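Local coordinates for protein monalysin (Pseudomonas entomophila, PDB 4MKO) that forms pores in host cell membranes as an aerolysin-like toxin, damaging the intestine of infected Drosophila and lysing cells, at residues 57-62 against 141-146. Residues are numbered along the deposited sequence; the frame is centred on the assembly and turned at random.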
loop_
_atom_site.group_PDB
_atom_site.type_symbol
_atom_site.label_atom_id
_atom_site.label_comp_id
_atom_site.label_asym_id
_atom_site.label_seq_id
_atom_site.Cartn_x
_atom_site.Cartn_y
_atom_site.Cartn_z
ATOM N N ALA A 57 1.353 0.319 -5.603
ATOM C CA ALA A 57 2.590 0.263 -4.816
ATOM C C ALA A 57 3.308 1.543 -5.098
ATOM O O ALA A 57 3.352 1.964 -6.257
ATOM C CB ALA A 57 3.439 -0.930 -5.209
ATOM N N TYR A 58 3.809 2.209 -4.055
ATOM C CA TYR A 58 4.503 3.472 -4.317
ATOM C C TYR A 58 5.668 3.672 -3.374
ATOM O O TYR A 58 5.798 2.950 -2.383
ATOM C CB TYR A 58 3.544 4.677 -4.333
ATOM C CG TYR A 58 3.011 5.053 -2.974
ATOM C CD1 TYR A 58 1.890 4.419 -2.442
ATOM C CD2 TYR A 58 3.589 6.086 -2.238
ATOM C CE1 TYR A 58 1.378 4.782 -1.201
ATOM C CE2 TYR A 58 3.083 6.457 -0.993
ATOM C CZ TYR A 58 1.983 5.790 -0.475
ATOM O OH TYR A 58 1.459 6.133 0.734
ATOM N N LEU A 59 6.496 4.666 -3.676
ATOM C CA LEU A 59 7.672 4.967 -2.866
ATOM C C LEU A 59 7.344 6.115 -1.923
ATOM O O LEU A 59 6.985 7.217 -2.372
ATOM C CB LEU A 59 8.837 5.342 -3.792
ATOM C CG LEU A 59 9.450 4.205 -4.619
ATOM C CD1 LEU A 59 10.557 4.734 -5.512
ATOM C CD2 LEU A 59 9.974 3.096 -3.725
ATOM N N GLN A 60 7.416 5.854 -0.617
ATOM C CA GLN A 60 7.131 6.916 0.339
ATOM C C GLN A 60 8.437 7.467 0.890
ATOM O O GLN A 60 9.383 6.726 1.141
ATOM C CB GLN A 60 6.171 6.465 1.444
ATOM C CG GLN A 60 6.818 5.760 2.624
ATOM C CD GLN A 60 5.833 5.502 3.743
ATOM O OE1 GLN A 60 4.634 5.837 3.667
ATOM N NE2 GLN A 60 6.310 4.834 4.782
ATOM N N TYR A 61 8.479 8.774 1.052
ATOM C CA TYR A 61 9.669 9.492 1.512
ATOM C C TYR A 61 10.194 9.024 2.880
ATOM O O TYR A 61 9.412 8.869 3.818
ATOM C CB TYR A 61 9.337 10.982 1.555
ATOM C CG TYR A 61 10.508 11.856 1.942
ATOM C CD1 TYR A 61 11.508 12.165 1.022
ATOM C CD2 TYR A 61 10.622 12.371 3.232
ATOM C CE1 TYR A 61 12.592 12.972 1.378
ATOM C CE2 TYR A 61 11.698 13.180 3.598
ATOM C CZ TYR A 61 12.681 13.473 2.668
ATOM O OH TYR A 61 13.749 14.259 3.022
ATOM N N VAL A 62 11.523 8.801 2.989
ATOM C CA VAL A 62 12.162 8.455 4.261
ATOM C C VAL A 62 13.020 9.657 4.711
ATOM O O VAL A 62 12.764 10.222 5.774
ATOM C CB VAL A 62 12.968 7.125 4.210
ATOM C CG1 VAL A 62 13.785 6.910 5.489
ATOM C CG2 VAL A 62 12.048 5.941 3.960
ATOM N N TYR A 141 13.701 6.242 -0.072
ATOM C CA TYR A 141 12.260 5.961 -0.049
ATOM C C TYR A 141 12.038 4.527 0.390
ATOM O O TYR A 141 12.938 3.705 0.229
ATOM C CB TYR A 141 11.653 6.094 -1.458
ATOM C CG TYR A 141 11.967 7.377 -2.186
ATOM C CD1 TYR A 141 11.139 8.490 -2.070
ATOM C CD2 TYR A 141 13.075 7.468 -3.029
ATOM C CE1 TYR A 141 11.416 9.672 -2.765
ATOM C CE2 TYR A 141 13.362 8.644 -3.723
ATOM C CZ TYR A 141 12.511 9.731 -3.616
ATOM O OH TYR A 141 12.805 10.880 -4.319
ATOM N N GLN A 142 10.840 4.209 0.904
ATOM C CA GLN A 142 10.472 2.825 1.248
ATOM C C GLN A 142 9.230 2.447 0.430
ATOM O O GLN A 142 8.320 3.267 0.270
ATOM C CB GLN A 142 10.179 2.651 2.737
ATOM C CG GLN A 142 9.964 1.181 3.143
ATOM C CD GLN A 142 9.864 0.921 4.623
ATOM O OE1 GLN A 142 9.850 1.835 5.460
ATOM N NE2 GLN A 142 9.802 -0.349 4.974
ATOM N N VAL A 143 9.189 1.195 -0.037
ATOM C CA VAL A 143 8.047 0.682 -0.813
ATOM C C VAL A 143 6.838 0.523 0.089
ATOM O O VAL A 143 6.906 -0.120 1.151
ATOM C CB VAL A 143 8.389 -0.662 -1.526
ATOM C CG1 VAL A 143 7.147 -1.276 -2.172
ATOM C CG2 VAL A 143 9.521 -0.487 -2.549
ATOM N N VAL A 144 5.711 1.068 -0.377
ATOM C CA VAL A 144 4.406 0.952 0.275
ATOM C C VAL A 144 3.500 0.105 -0.615
ATOM O O VAL A 144 3.404 0.346 -1.828
ATOM C CB VAL A 144 3.765 2.325 0.544
ATOM C CG1 VAL A 144 2.336 2.173 1.066
ATOM C CG2 VAL A 144 4.599 3.142 1.529
ATOM N N LEU A 145 2.833 -0.882 -0.006
ATOM C CA LEU A 145 1.867 -1.747 -0.669
ATOM C C LEU A 145 0.486 -1.257 -0.294
ATOM O O LEU A 145 0.167 -1.145 0.890
ATOM C CB LEU A 145 2.053 -3.237 -0.288
ATOM C CG LEU A 145 3.449 -3.812 -0.570
ATOM C CD1 LEU A 145 3.635 -5.190 0.097
ATOM C CD2 LEU A 145 3.749 -3.863 -2.093
ATOM N N VAL A 146 -0.322 -0.934 -1.309
ATOM C CA VAL A 146 -1.677 -0.392 -1.136
ATOM C C VAL A 146 -2.738 -1.407 -1.528
ATOM O O VAL A 146 -2.670 -1.998 -2.613
ATOM C CB VAL A 146 -1.865 0.942 -1.913
ATOM C CG1 VAL A 146 -3.244 1.552 -1.632
ATOM C CG2 VAL A 146 -0.754 1.945 -1.563
HETATM O O HOH W 1 8.980 4.409 5.562
#
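Strands 46-67 and 136-151, antiparallel neighbours in the mixed main sheet of this aerolysin-like fold, meet where Tyr58 and Gln60 pair with Val144 and Gln142. Both are hydrogen-bonded pairs, each closed by two backbone bonds: Tyr58 N to Val144 O and Val144 N to Tyr58 O, then Gln60 N to Gln142 O (2.9 Å, almost straight at 174°) and Gln142 N to Gln60 O.

On the face carrying Tyr58, Gln60, Gln142 and Val144, the phenol of Tyr58 is the broad piece. Its CG stands between the backbone N and the carbonyl carbon (chi1 71°), which lays the ring alongside Val144; that valine sets CB over one ring face, 4.0 Å from the centroid, a CH-pi contact. Val146 CG2 comes to the ring edge instead, 3.6 Å from Tyr58 CE1. A flat ring suits this place, offering a broad face to Val144 and a thin edge to Val146; helix 201-211 covers the group through Trp201 and Val204. Branching lets Val144 serve two neighbours: CG1 packs against Tyr58 CE1, while CG2 meets the amide of Gln60, 3.4 Å from OE1, with those two side chains roughly perpendicular.

The amides of Gln60 and Gln142 are joined through one water, which accepts from Gln60 NE2 (2.8 Å) and donates to Gln142 OE1 (2.7 Å). Glutamine suits Gln142's buried place because its amide both accepts and donates: NE2 bonds to the carbonyls of Thr80 and Gln184.

On the reverse face, apolar Leu59 and Val143 suit burial, Leu59 CD2 lying 3.8 Å from Val143 CG2. Beyond them Leu59 CB abuts Tyr141 CB at 3.7 Å, the side chains crossing at about a right angle.

The chemistry thus differs along the strands: hydrocarbon packs around Tyr58, whereas water and main-chain carbonyls probably fix the amide rotation of Gln142, which ties strand 136-151 to strands 72-81 and 173-191.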